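Side-chain contacts in INSIG protein homolog (Mycobacterium vanbaalenii PYR-1, PDB 4XU6), which binds diacylglycerol in the membrane as a homotrimer of six-helix subunits and belongs to the family of the Insig sterol-regulatory proteins: residues A[47-50]-A[51-55]; A[72-75]-A[76-80]; A[90-93]-A[94-98]; A[167-170]-A[171-175]; A[175-178]-A[179-182]. All blocks are in the same frame, centred on the assembly; numbering follows the deposited sequence.

Interaction 1. Residues A[47-50]-A[51-55]; sequences FWFP and ILVGA. With BOG (octyl beta-D-glucopyranoside), chain C; TDA (N-tridecanoic acid), chain E.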
# COMPACT_ATOMS: atom_id res chain seq x y z
N PHE A 47 30.35 -5.93 -3.14
CA PHE A 47 30.07 -7.27 -2.63
C PHE A 47 29.76 -7.28 -1.13
O PHE A 47 29.05 -8.16 -0.66
CB PHE A 47 31.22 -8.23 -2.93
CG PHE A 47 32.36 -8.11 -1.97
CD1 PHE A 47 33.32 -7.12 -2.12
CD2 PHE A 47 32.47 -8.98 -0.88
CE1 PHE A 47 34.36 -6.99 -1.23
CE2 PHE A 47 33.51 -8.87 0.02
CZ PHE A 47 34.46 -7.87 -0.15
N TRP A 48 30.31 -6.31 -0.40
CA TRP A 48 30.11 -6.28 1.06
C TRP A 48 28.72 -5.80 1.46
O TRP A 48 28.30 -6.00 2.60
CB TRP A 48 31.19 -5.43 1.76
CG TRP A 48 31.41 -4.06 1.20
CD1 TRP A 48 32.46 -3.65 0.41
CD2 TRP A 48 30.58 -2.90 1.38
NE1 TRP A 48 32.33 -2.32 0.10
CE2 TRP A 48 31.18 -1.83 0.68
CE3 TRP A 48 29.39 -2.66 2.07
CZ2 TRP A 48 30.63 -0.55 0.64
CZ3 TRP A 48 28.84 -1.39 2.04
CH2 TRP A 48 29.46 -0.35 1.33
N PHE A 49 28.01 -5.14 0.55
CA PHE A 49 26.68 -4.64 0.86
C PHE A 49 25.67 -5.75 1.22
O PHE A 49 25.09 -5.72 2.32
CB PHE A 49 26.14 -3.70 -0.24
CG PHE A 49 24.73 -3.23 0.02
CD1 PHE A 49 24.49 -2.23 0.95
CD2 PHE A 49 23.65 -3.82 -0.63
CE1 PHE A 49 23.20 -1.81 1.23
CE2 PHE A 49 22.35 -3.41 -0.35
CZ PHE A 49 22.13 -2.39 0.57
N PRO A 50 25.49 -6.75 0.33
CA PRO A 50 24.55 -7.81 0.72
C PRO A 50 25.06 -8.60 1.93
O PRO A 50 24.25 -9.19 2.65
CB PRO A 50 24.49 -8.71 -0.52
CG PRO A 50 25.77 -8.43 -1.28
CD PRO A 50 26.02 -6.96 -1.03
N ILE A 51 26.37 -8.63 2.15
CA ILE A 51 26.90 -9.31 3.34
C ILE A 51 26.52 -8.53 4.60
O ILE A 51 26.10 -9.13 5.59
CB ILE A 51 28.43 -9.51 3.28
CG1 ILE A 51 28.81 -10.35 2.06
CG2 ILE A 51 28.93 -10.18 4.55
CD1 ILE A 51 30.33 -10.49 1.86
N LEU A 52 26.65 -7.20 4.57
CA LEU A 52 26.24 -6.39 5.72
C LEU A 52 24.76 -6.55 6.05
O LEU A 52 24.39 -6.79 7.20
CB LEU A 52 26.55 -4.91 5.51
CG LEU A 52 27.97 -4.39 5.72
CD1 LEU A 52 27.98 -2.88 5.64
CD2 LEU A 52 28.53 -4.87 7.06
N VAL A 53 23.89 -6.41 5.04
CA VAL A 53 22.45 -6.49 5.29
C VAL A 53 22.04 -7.92 5.68
O VAL A 53 21.19 -8.12 6.55
CB VAL A 53 21.62 -6.00 4.08
CG1 VAL A 53 20.11 -6.13 4.39
CG2 VAL A 53 21.99 -4.56 3.73
N GLY A 54 22.64 -8.90 5.02
CA GLY A 54 22.37 -10.29 5.34
C GLY A 54 22.75 -10.60 6.78
O GLY A 54 22.03 -11.30 7.50
N ALA A 55 23.90 -10.08 7.20
CA ALA A 55 24.38 -10.30 8.57
C ALA A 55 23.47 -9.60 9.59
O ALA A 55 23.19 -10.14 10.67
CB ALA A 55 25.81 -9.81 8.70
C1 BOG C . 36.82 -2.30 1.47
O1 BOG C . 36.63 -3.71 1.53
C2 BOG C . 38.07 -1.98 0.65
O2 BOG C . 39.21 -2.62 1.23
C3 BOG C . 38.26 -0.47 0.63
O3 BOG C . 39.44 -0.13 -0.10
C4 BOG C . 37.04 0.15 -0.02
O4 BOG C . 37.17 1.58 -0.03
C5 BOG C . 35.78 -0.24 0.76
O5 BOG C . 35.67 -1.67 0.91
C6 BOG C . 34.53 0.31 0.09
O6 BOG C . 34.16 -0.51 -1.02
C1' BOG C . 35.92 -4.10 2.70
C2' BOG C . 35.66 -5.59 2.63
C3' BOG C . 35.33 -6.13 4.01
C4' BOG C . 34.86 -7.58 3.94
C5' BOG C . 33.69 -7.79 4.88
C6' BOG C . 32.63 -6.73 4.61
C7' BOG C . 31.55 -6.66 5.67
C8' BOG C . 31.25 -8.03 6.24
O21 TDA E . 19.32 2.56 1.40
O22 TDA E . 21.60 2.09 1.31
C21 TDA E . 20.49 1.73 1.71
C22 TDA E . 20.34 0.43 2.43
C23 TDA E . 18.97 0.32 3.12
C24 TDA E . 18.76 -1.07 3.71
C25 TDA E . 17.44 -1.15 4.49
C26 TDA E . 17.19 -2.53 5.08
C27 TDA E . 16.92 -3.50 3.93
C28 TDA E . 16.63 -4.90 4.42
C29 TDA E . 16.52 -5.83 3.22
C30 TDA E . 16.17 -7.22 3.74
C31 TDA E . 14.77 -7.22 4.32
C32 TDA E . 14.32 -8.63 4.67
C33 TDA E . 13.24 -8.62 5.74

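Interaction 2. Residues A[72-75]-A[76-80]; sequences DGVT and ACQAL. Unlike the reference sequence in segment 76-80: Cys77 (reference Arg). With BOG (octyl beta-D-glucopyranoside), chain D.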
# COMPACT_ATOMS: atom_id res chain seq x y z
N ASP A 72 5.15 -18.05 19.68
CA ASP A 72 5.16 -19.37 19.06
C ASP A 72 4.13 -19.45 17.93
O ASP A 72 4.11 -20.42 17.18
CB ASP A 72 4.90 -20.45 20.10
N GLY A 73 3.27 -18.45 17.83
CA GLY A 73 2.17 -18.51 16.88
C GLY A 73 2.45 -17.87 15.52
O GLY A 73 1.54 -17.73 14.70
N VAL A 74 3.70 -17.49 15.28
CA VAL A 74 4.09 -16.84 14.02
C VAL A 74 4.01 -17.81 12.84
O VAL A 74 4.34 -18.98 12.96
CB VAL A 74 5.51 -16.23 14.14
CG1 VAL A 74 6.06 -15.80 12.78
CG2 VAL A 74 5.47 -15.04 15.08
N THR A 75 3.57 -17.31 11.68
CA THR A 75 3.34 -18.19 10.54
C THR A 75 4.20 -17.81 9.35
O THR A 75 4.73 -16.70 9.28
CB THR A 75 1.88 -18.11 10.09
OG1 THR A 75 1.62 -16.78 9.64
CG2 THR A 75 0.96 -18.43 11.25
N ALA A 76 4.33 -18.73 8.40
CA ALA A 76 5.11 -18.47 7.20
C ALA A 76 4.52 -17.32 6.38
O ALA A 76 5.26 -16.57 5.74
CB ALA A 76 5.23 -19.72 6.35
N CYS A 77 3.20 -17.18 6.38
CA CYS A 77 2.60 -16.10 5.58
C CYS A 77 2.77 -14.74 6.22
O CYS A 77 2.81 -13.72 5.53
CB CYS A 77 1.12 -16.37 5.30
SG CYS A 77 0.84 -16.83 3.59
N GLN A 78 2.87 -14.71 7.55
CA GLN A 78 3.19 -13.46 8.23
C GLN A 78 4.59 -13.05 7.84
O GLN A 78 4.86 -11.88 7.56
CB GLN A 78 3.08 -13.60 9.75
CG GLN A 78 1.64 -13.58 10.25
CD GLN A 78 1.49 -14.12 11.67
OE1 GLN A 78 2.46 -14.59 12.27
NE2 GLN A 78 0.28 -14.06 12.20
N ALA A 79 5.49 -14.03 7.80
CA ALA A 79 6.88 -13.75 7.43
C ALA A 79 6.99 -13.33 5.96
O ALA A 79 7.71 -12.39 5.64
CB ALA A 79 7.77 -14.94 7.72
N LEU A 80 6.30 -14.04 5.08
CA LEU A 80 6.33 -13.69 3.66
C LEU A 80 5.73 -12.30 3.45
O LEU A 80 6.29 -11.47 2.73
CB LEU A 80 5.56 -14.71 2.81
CG LEU A 80 5.35 -14.36 1.33
CD1 LEU A 80 6.67 -14.10 0.61
CD2 LEU A 80 4.56 -15.45 0.62
C1 BOG D . -2.78 -13.79 8.29
O1 BOG D . -2.42 -12.55 7.70
C2 BOG D . -3.82 -14.48 7.42
O2 BOG D . -4.92 -13.59 7.14
C3 BOG D . -4.32 -15.71 8.15
O3 BOG D . -5.20 -16.44 7.28
C4 BOG D . -3.17 -16.63 8.54
O4 BOG D . -3.53 -17.38 9.71
C5 BOG D . -1.82 -15.96 8.82
O5 BOG D . -1.64 -14.64 8.31
C6 BOG D . -0.80 -16.85 8.14
O6 BOG D . -1.36 -17.35 6.92
C1' BOG D . -1.01 -12.47 7.50
C2' BOG D . -0.66 -11.01 7.28
C3' BOG D . 0.40 -10.89 6.21
C4' BOG D . 0.28 -9.53 5.53
C5' BOG D . 1.42 -8.61 5.96
C6' BOG D . 1.07 -7.16 5.69
C7' BOG D . 2.18 -6.24 6.17
C8' BOG D . 1.80 -4.79 5.92
O HOH W 1 -0.30 -15.78 14.56

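Interaction 3. Residues A[90-93]-A[94-98]; sequences YVTT and ALVHA. With TDA (N-tridecanoic acid), chain E.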
# COMPACT_ATOMS: atom_id res chain seq x y z
N TYR A 90 11.00 -0.53 0.33
CA TYR A 90 12.35 -0.24 -0.15
C TYR A 90 12.32 0.23 -1.61
O TYR A 90 12.85 1.31 -1.95
CB TYR A 90 13.17 -1.53 -0.00
CG TYR A 90 14.69 -1.42 -0.05
CD1 TYR A 90 15.33 -0.33 -0.62
CD2 TYR A 90 15.47 -2.45 0.47
CE1 TYR A 90 16.73 -0.26 -0.66
CE2 TYR A 90 16.85 -2.38 0.43
CZ TYR A 90 17.47 -1.30 -0.13
OH TYR A 90 18.85 -1.27 -0.15
N VAL A 91 11.69 -0.54 -2.49
CA VAL A 91 11.66 -0.14 -3.91
C VAL A 91 10.83 1.11 -4.13
O VAL A 91 11.11 1.89 -5.04
CB VAL A 91 11.23 -1.29 -4.87
CG1 VAL A 91 12.22 -2.46 -4.78
CG2 VAL A 91 9.80 -1.76 -4.58
N THR A 92 9.81 1.33 -3.30
CA THR A 92 9.02 2.55 -3.41
C THR A 92 9.88 3.79 -3.15
O THR A 92 9.72 4.82 -3.80
CB THR A 92 7.81 2.55 -2.44
OG1 THR A 92 6.90 1.50 -2.80
CG2 THR A 92 7.06 3.89 -2.49
N THR A 93 10.81 3.68 -2.20
CA THR A 93 11.68 4.83 -1.92
C THR A 93 12.52 5.17 -3.14
O THR A 93 12.82 6.33 -3.37
CB THR A 93 12.60 4.63 -0.69
OG1 THR A 93 13.51 3.55 -0.92
CG2 THR A 93 11.77 4.37 0.56
N ALA A 94 12.87 4.17 -3.94
CA ALA A 94 13.60 4.43 -5.18
C ALA A 94 12.72 5.20 -6.17
O ALA A 94 13.18 6.11 -6.86
CB ALA A 94 14.07 3.11 -5.79
N LEU A 95 11.44 4.83 -6.23
CA LEU A 95 10.52 5.49 -7.16
C LEU A 95 10.21 6.94 -6.77
O LEU A 95 9.99 7.77 -7.64
CB LEU A 95 9.21 4.71 -7.26
CG LEU A 95 9.32 3.25 -7.70
CD1 LEU A 95 7.95 2.58 -7.75
CD2 LEU A 95 10.01 3.15 -9.04
N VAL A 96 10.17 7.23 -5.47
CA VAL A 96 9.69 8.54 -5.04
C VAL A 96 10.78 9.45 -4.47
O VAL A 96 10.48 10.54 -3.99
CB VAL A 96 8.52 8.42 -4.01
CG1 VAL A 96 7.38 7.58 -4.60
CG2 VAL A 96 9.01 7.82 -2.68
N HIS A 97 12.04 9.02 -4.53
CA HIS A 97 13.12 9.75 -3.85
C HIS A 97 13.28 11.22 -4.27
O HIS A 97 13.77 12.03 -3.48
CB HIS A 97 14.47 9.04 -4.03
CG HIS A 97 15.07 9.26 -5.38
ND1 HIS A 97 14.77 8.46 -6.47
CD2 HIS A 97 15.93 10.20 -5.84
CE1 HIS A 97 15.43 8.89 -7.53
NE2 HIS A 97 16.14 9.95 -7.17
N ALA A 98 12.88 11.56 -5.49
CA ALA A 98 13.06 12.94 -5.98
C ALA A 98 11.98 13.91 -5.49
O ALA A 98 12.07 15.12 -5.75
CB ALA A 98 13.15 12.96 -7.52
O21 TDA E . 19.32 2.56 1.40
O22 TDA E . 21.60 2.09 1.31
C21 TDA E . 20.49 1.73 1.71
C22 TDA E . 20.34 0.43 2.43
C23 TDA E . 18.97 0.32 3.12
C24 TDA E . 18.76 -1.07 3.71
C25 TDA E . 17.44 -1.15 4.49
C26 TDA E . 17.19 -2.53 5.08
C27 TDA E . 16.92 -3.50 3.93
C28 TDA E . 16.63 -4.90 4.42
C29 TDA E . 16.52 -5.83 3.22
C30 TDA E . 16.17 -7.22 3.74
C31 TDA E . 14.77 -7.22 4.32
C32 TDA E . 14.32 -8.63 4.67
C33 TDA E . 13.24 -8.62 5.74

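Interaction 4. Residues A[167-170]-A[171-175]; sequences LYFA and FGVVA. With TDA (N-tridecanoic acid), chain E; TDA (N-tridecanoic acid), chain F.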
# COMPACT_ATOMS: atom_id res chain seq x y z
N LEU A 167 12.48 2.98 7.26
CA LEU A 167 12.77 1.80 6.45
C LEU A 167 13.51 0.74 7.27
O LEU A 167 13.12 -0.42 7.28
CB LEU A 167 13.54 2.15 5.17
CG LEU A 167 13.98 1.00 4.25
CD1 LEU A 167 12.78 0.19 3.79
CD2 LEU A 167 14.79 1.53 3.05
N TYR A 168 14.57 1.15 7.96
CA TYR A 168 15.31 0.23 8.82
C TYR A 168 14.44 -0.28 9.96
O TYR A 168 14.52 -1.45 10.34
CB TYR A 168 16.58 0.88 9.37
CG TYR A 168 17.78 0.83 8.44
CD1 TYR A 168 18.44 -0.37 8.20
CD2 TYR A 168 18.26 1.98 7.80
CE1 TYR A 168 19.54 -0.44 7.34
CE2 TYR A 168 19.38 1.93 6.94
CZ TYR A 168 20.01 0.70 6.72
OH TYR A 168 21.10 0.60 5.88
N PHE A 169 13.59 0.59 10.50
CA PHE A 169 12.69 0.16 11.58
C PHE A 169 11.82 -1.03 11.14
O PHE A 169 11.74 -2.04 11.83
CB PHE A 169 11.81 1.31 12.07
CG PHE A 169 10.78 0.88 13.09
CD1 PHE A 169 11.12 0.79 14.44
CD2 PHE A 169 9.49 0.53 12.69
CE1 PHE A 169 10.17 0.38 15.38
CE2 PHE A 169 8.54 0.12 13.63
CZ PHE A 169 8.88 0.04 14.97
N ALA A 170 11.19 -0.90 9.97
CA ALA A 170 10.36 -1.97 9.43
C ALA A 170 11.19 -3.23 9.18
O ALA A 170 10.73 -4.33 9.45
CB ALA A 170 9.66 -1.52 8.13
N PHE A 171 12.39 -3.06 8.66
CA PHE A 171 13.34 -4.17 8.49
C PHE A 171 13.57 -4.91 9.83
O PHE A 171 13.44 -6.14 9.90
CB PHE A 171 14.64 -3.63 7.88
CG PHE A 171 15.82 -4.58 7.95
CD1 PHE A 171 15.71 -5.91 7.54
CD2 PHE A 171 17.05 -4.13 8.42
CE1 PHE A 171 16.80 -6.78 7.61
CE2 PHE A 171 18.16 -4.98 8.48
CZ PHE A 171 18.04 -6.30 8.07
N GLY A 172 13.89 -4.17 10.89
CA GLY A 172 14.09 -4.79 12.19
C GLY A 172 12.88 -5.54 12.73
O GLY A 172 13.00 -6.65 13.27
N VAL A 173 11.69 -4.95 12.59
CA VAL A 173 10.46 -5.63 13.00
C VAL A 173 10.30 -6.98 12.28
O VAL A 173 9.95 -8.00 12.90
CB VAL A 173 9.23 -4.75 12.71
CG1 VAL A 173 7.94 -5.54 12.92
CG2 VAL A 173 9.25 -3.51 13.59
N VAL A 174 10.54 -6.98 10.98
CA VAL A 174 10.36 -8.20 10.20
C VAL A 174 11.48 -9.22 10.46
O VAL A 174 11.22 -10.42 10.51
CB VAL A 174 10.17 -7.88 8.69
CG1 VAL A 174 10.17 -9.15 7.86
CG2 VAL A 174 8.85 -7.10 8.50
N ALA A 175 12.71 -8.76 10.65
CA ALA A 175 13.82 -9.66 10.97
C ALA A 175 13.56 -10.37 12.29
O ALA A 175 13.84 -11.56 12.44
CB ALA A 175 15.14 -8.89 11.04
O21 TDA E . 19.32 2.56 1.40
O22 TDA E . 21.60 2.09 1.31
C21 TDA E . 20.49 1.73 1.71
C22 TDA E . 20.34 0.43 2.43
C23 TDA E . 18.97 0.32 3.12
C24 TDA E . 18.76 -1.07 3.71
C25 TDA E . 17.44 -1.15 4.49
C26 TDA E . 17.19 -2.53 5.08
C27 TDA E . 16.92 -3.50 3.93
C28 TDA E . 16.63 -4.90 4.42
C29 TDA E . 16.52 -5.83 3.22
C30 TDA E . 16.17 -7.22 3.74
C31 TDA E . 14.77 -7.22 4.32
C32 TDA E . 14.32 -8.63 4.67
C33 TDA E . 13.24 -8.62 5.74
C21 TDA F . 25.33 0.72 3.26
C22 TDA F . 25.47 0.12 4.64
C23 TDA F . 24.25 -0.71 5.02
C24 TDA F . 24.38 -1.19 6.46
C25 TDA F . 23.16 -1.97 6.91
C26 TDA F . 23.10 -2.09 8.43
C27 TDA F . 24.41 -2.63 8.99
C28 TDA F . 24.43 -2.58 10.51
C29 TDA F . 24.74 -3.96 11.07
C30 TDA F . 26.10 -4.45 10.59
C31 TDA F . 26.19 -5.96 10.75
C32 TDA F . 25.73 -6.39 12.13
C33 TDA F . 26.19 -7.81 12.45

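Interaction 5. Residues A[175-178]-A[179-182]; sequences AALL and GELA. With BOG (octyl beta-D-glucopyranoside), chain B.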
# COMPACT_ATOMS: atom_id res chain seq x y z
N ALA A 175 12.71 -8.76 10.65
CA ALA A 175 13.82 -9.66 10.97
C ALA A 175 13.56 -10.37 12.29
O ALA A 175 13.84 -11.56 12.44
CB ALA A 175 15.14 -8.89 11.04
N ALA A 176 13.02 -9.62 13.25
CA ALA A 176 12.65 -10.17 14.55
C ALA A 176 11.60 -11.26 14.37
O ALA A 176 11.68 -12.32 14.99
CB ALA A 176 12.12 -9.06 15.47
N LEU A 177 10.61 -10.98 13.53
CA LEU A 177 9.56 -11.95 13.25
C LEU A 177 10.14 -13.20 12.59
O LEU A 177 9.68 -14.32 12.87
CB LEU A 177 8.49 -11.32 12.35
CG LEU A 177 7.35 -12.19 11.84
CD1 LEU A 177 6.32 -12.33 12.92
CD2 LEU A 177 6.72 -11.55 10.61
N LEU A 178 11.13 -13.02 11.72
CA LEU A 178 11.78 -14.16 11.08
C LEU A 178 12.49 -15.05 12.11
O LEU A 178 12.50 -16.27 11.97
CB LEU A 178 12.77 -13.71 10.01
CG LEU A 178 12.12 -13.11 8.76
CD1 LEU A 178 13.17 -12.49 7.84
CD2 LEU A 178 11.35 -14.20 8.04
N GLY A 179 13.10 -14.44 13.11
CA GLY A 179 13.72 -15.20 14.20
C GLY A 179 12.70 -16.01 14.98
O GLY A 179 12.94 -17.18 15.29
N GLU A 180 11.56 -15.40 15.29
CA GLU A 180 10.48 -16.12 15.97
C GLU A 180 10.00 -17.29 15.12
O GLU A 180 9.75 -18.38 15.63
CB GLU A 180 9.31 -15.18 16.28
CG GLU A 180 9.64 -14.07 17.26
CD GLU A 180 8.53 -13.06 17.39
OE1 GLU A 180 8.35 -12.25 16.46
OE2 GLU A 180 7.85 -13.05 18.44
N LEU A 181 9.86 -17.05 13.81
CA LEU A 181 9.41 -18.11 12.91
C LEU A 181 10.41 -19.27 12.84
O LEU A 181 10.01 -20.43 12.79
CB LEU A 181 9.17 -17.58 11.50
CG LEU A 181 8.73 -18.65 10.49
CD1 LEU A 181 7.46 -19.33 10.95
CD2 LEU A 181 8.55 -18.05 9.11
N ALA A 182 11.70 -18.95 12.80
CA ALA A 182 12.72 -20.00 12.68
C ALA A 182 12.59 -21.03 13.81
O ALA A 182 12.70 -22.25 13.59
CB ALA A 182 14.12 -19.40 12.66
C1 BOG B . 15.78 -26.30 9.90
O1 BOG B . 15.88 -24.89 9.74
C2 BOG B . 15.36 -26.64 11.34
O2 BOG B . 16.32 -26.11 12.26
C3 BOG B . 15.25 -28.14 11.52
O3 BOG B . 14.70 -28.43 12.81
C4 BOG B . 14.32 -28.71 10.45
O4 BOG B . 14.33 -30.14 10.54
C5 BOG B . 14.74 -28.26 9.05
O5 BOG B . 14.83 -26.84 8.98
C6 BOG B . 13.76 -28.75 7.98
O6 BOG B . 12.45 -28.20 8.20
C1' BOG B . 16.06 -24.46 8.38
C2' BOG B . 15.72 -22.97 8.33
C3' BOG B . 14.84 -22.58 7.16
C4' BOG B . 13.58 -21.86 7.64
C5' BOG B . 13.79 -20.38 7.91
C6' BOG B . 12.71 -19.59 7.17
C7' BOG B . 12.63 -18.13 7.64
C8' BOG B . 12.20 -18.06 9.09

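Interaction 1. Residues A[47-50]-A[51-55]
Phe49 and Val53, one turn apart at the start of transmembrane helix 48-64, make the tight side of this contact. Methyl CG2 of Val53 sits over one face of the Phe49 ring, 4.1 Å from its centroid and somewhat toward the rim, a CH-pi contact. Phe49 has CG anti to its backbone N (chi1 177°), which lays the ring alongside Val53. One bound tridecanoic acid completes this side: its C22 meets the ring edge near Phe49 CZ at 3.8 Å, and Val53 CG1 rests on its C28 at 3.7 Å. Ala19 of helix 5-29 packs on both residues.

The other side of the turn is less buried; detergent lies along it. Leu52 CD1 reaches Trp48 CE3 at 3.8 Å, and Ile51 CD1 approaches Phe47 CD2 at the same distance; the tail of an octyl glucoside runs past Ile51 CG2 and Leu52 CD2. Trp48 NE1 donates to the sugar's O6 at 2.8 Å with the acceptor in the indole plane (N-H...O 162°), and Thr36 OG1 also bonds the detergent. One helical turn thus offers hydrocarbon to a buried acyl chain and, through the indole N-H, a polar grip on a headgroup, consistent with a tryptophan at the membrane interface.

Interaction 2. Residues A[72-75]-A[76-80]
With chi1 of Thr75 at 64°, OG1 stands between the backbone N and the carbonyl carbon and turns toward the first turn of helix 76-96. Gln78 answers with CG anti to its own carbonyl carbon (chi1 -77°) and an extended chain beyond, carrying the amide back to the residue before the helix. There OE1 accepts from Thr75 N at 3.0 Å, the donor lying well above the plane of the side-chain carbonyl rather than in it (N-H...O 150°). In the reverse direction Gln78 N donates to Thr75 OG1 at 3.2 Å, although a clash of this hydroxyl with the detergent makes its position less certain.

The reciprocal pair is a capping box, with Thr75 as N-cap, and it opens the third transmembrane helix after the loop that follows helix 48-64. Ala79 N closes the first turn on Thr75 O at 3.1 Å. The other end of the Gln78 amide is occupied too: NE2 donates at 3.0 Å to a water, which in turn donates to Gly73 O at 2.7 Å, tying the loop to the cap. Val74 CG1 lies 3.8 Å from Gln78 OE1, and its side chain packs on Leu177 and Leu181 of helix 164-184. Cys77, an engineered residue (arginine in the reference sequence), packs on Trp116 of the second subunit and has its CB beside the octyl glucoside.

Interaction 3. Residues A[90-93]-A[94-98]
Val96 packs its branches round the carbonyl of Thr92, with CG2 3.3 Å from Thr92 O, while the backbone bond from Val96 N to the same oxygen spans 3.0 Å. Leu95 likewise bonds to Val91 O, at 3.2 Å, and sets its CG close to that carbonyl. Only a weak bond of 3.5 Å joins Ala94 N to Tyr90 O.

The side-chain hydrogen bonds are tighter. Thr93 OG1 stands between the backbone N and the carbonyl carbon (chi1 64°), a torsion that turns it back along the helix to donate to Tyr90 O at 2.6 Å. The same hydroxyl is hydrogen-bonded to NE2 of His26, a residue that binds diacylglycerol, so Thr93 probably helps to orient that imidazole. Farther along, His97 ND1 donates to Ala94 O at 2.9 Å; the bond is nearly straight (165°) and the acceptor lies in the imidazole plane.

Ligand and ring contacts fall to Tyr90. Its CE2 approaches C27 of the tridecanoic acid at 3.7 Å, and its OH comes close to C22 near the carboxyl end, while the ring meets His26 edge-to-face.

This part of helix 76-96 packs between two helices of its own subunit and two neighbouring subunits. Helix 5-29 covers Tyr90 and Ala94, and helix 101-119 lies against Thr92, Thr93 and Val96. At the trimer interface Val91 and Leu95 pack on Pro103 and Phe99 of the second subunit, and Val96 meets Leu95 of the third.

Interaction 4. Residues A[167-170]-A[171-175]
Tyr168 and Phe171 meet at 4.0 Å, CD1 to CD2, with the phenylalanine atom at the edge of the tyrosine ring. Both rings also lie against the same tridecanoic acid. Its C25 rests over one face of Tyr168, nearest at CE1 (3.6 Å), and a few carbons further along C28 sits over a face of Phe171, 3.4 Å from CD1. Chi1 of 166° puts CG of Phe171 opposite its backbone N and swings the ring out from the helix to the lipid. At the lipid's far end, C33 lies 3.8 Å from Val174 CG1.

This part of transmembrane helix 164-184 lies near the centre of the subunit and forms one wall of the pocket within the six-helix bundle; its backbone bonds are regular, such as Gly172 N to Tyr168 O at 2.8 Å. Tyr168 OH reaches C25 of a second tridecanoic acid at 3.5 Å, so this residue borders both lipid sites.

Behind this first layer, the phenol oxygen is hydrogen-bonded to Glu139 OE2, which probably helps to steady the ring, while Ala56, Thr57 and Leu60 of helix 48-64 back Phe171. Outside the pocket Val173 CG2 lies over one face of Phe169 in a CH-pi contact, 4.0 Å from the centroid and 25° off the ring normal. Helix 122-144 receives Phe169 through Ala125 and Ala132, and Val173 packs on Trp116 of helix 101-119.

Interaction 5. Residues A[175-178]-A[179-182]
The last turns of helix 164-184, next to the far end of the lipid pocket, carry a buried glutamate, Glu180, over the backbone of Ala176 and Leu177. Its CG is anti to the carbonyl carbon (chi1 -64°) and the chain is extended from there, which directs the carboxylate back along the preceding turn. CG comes within 3.5 Å of Ala176 O, and OE1 lies 3.4 Å from Leu177 CA. The Leu177 side chain crosses that of Glu180 at about a right angle, CD1 standing 4.1 Å from OE1, a contact of hydrocarbon with carboxylate.

Four backbone bonds hold the turn, among them Leu181 N to Leu177 O and Ala182 N to Leu178 O, both 2.9 Å. Gly179 follows Leu177 and Leu178, and its N donates to Ala175 O at 3.0 Å. On the flank away from the carboxylate, the octyl tail of a detergent brings C8' to 3.4 Å from Leu178 O and 3.7 Å from Leu181 CD2. Leu178 also packs on Leu11 and Leu14 of helix 5-29, and both Leu178 and Leu181 lie against Ala79.

The carboxylate finds its main partner outside the helix: OE1 forms a salt bridge with Arg71, and OE2 has a long, weak ion pair with Arg64. These positive charges would favour an ionised Glu180 despite its burial, and the pairing ties the end of helix 164-184 to the chain between helices 48-64 and 76-96.

In the fold
Along the chain the contacts follow in series, with interactions 2 and 3 at the two ends of helix 76-96, their centres 27 Å apart, and interactions 4 and 5 consecutive on helix 164-184, sharing Ala175. Interactions 1, 3 and 4 come from three helices but all touch the same tridecanoic acid: Phe49 CZ lies 3.5 Å from Tyr90 OH, and Val53 O is 3.9 Å from Phe171 CZ. Interactions 2 and 5 form a second group, with centres 8 Å apart, where Gln78 O meets Leu177 CD2 at 3.6 Å. Thus one group lines the lipid pocket and the other joins helix ends, while interactions 2 and 3 also face the second subunit of the trimer.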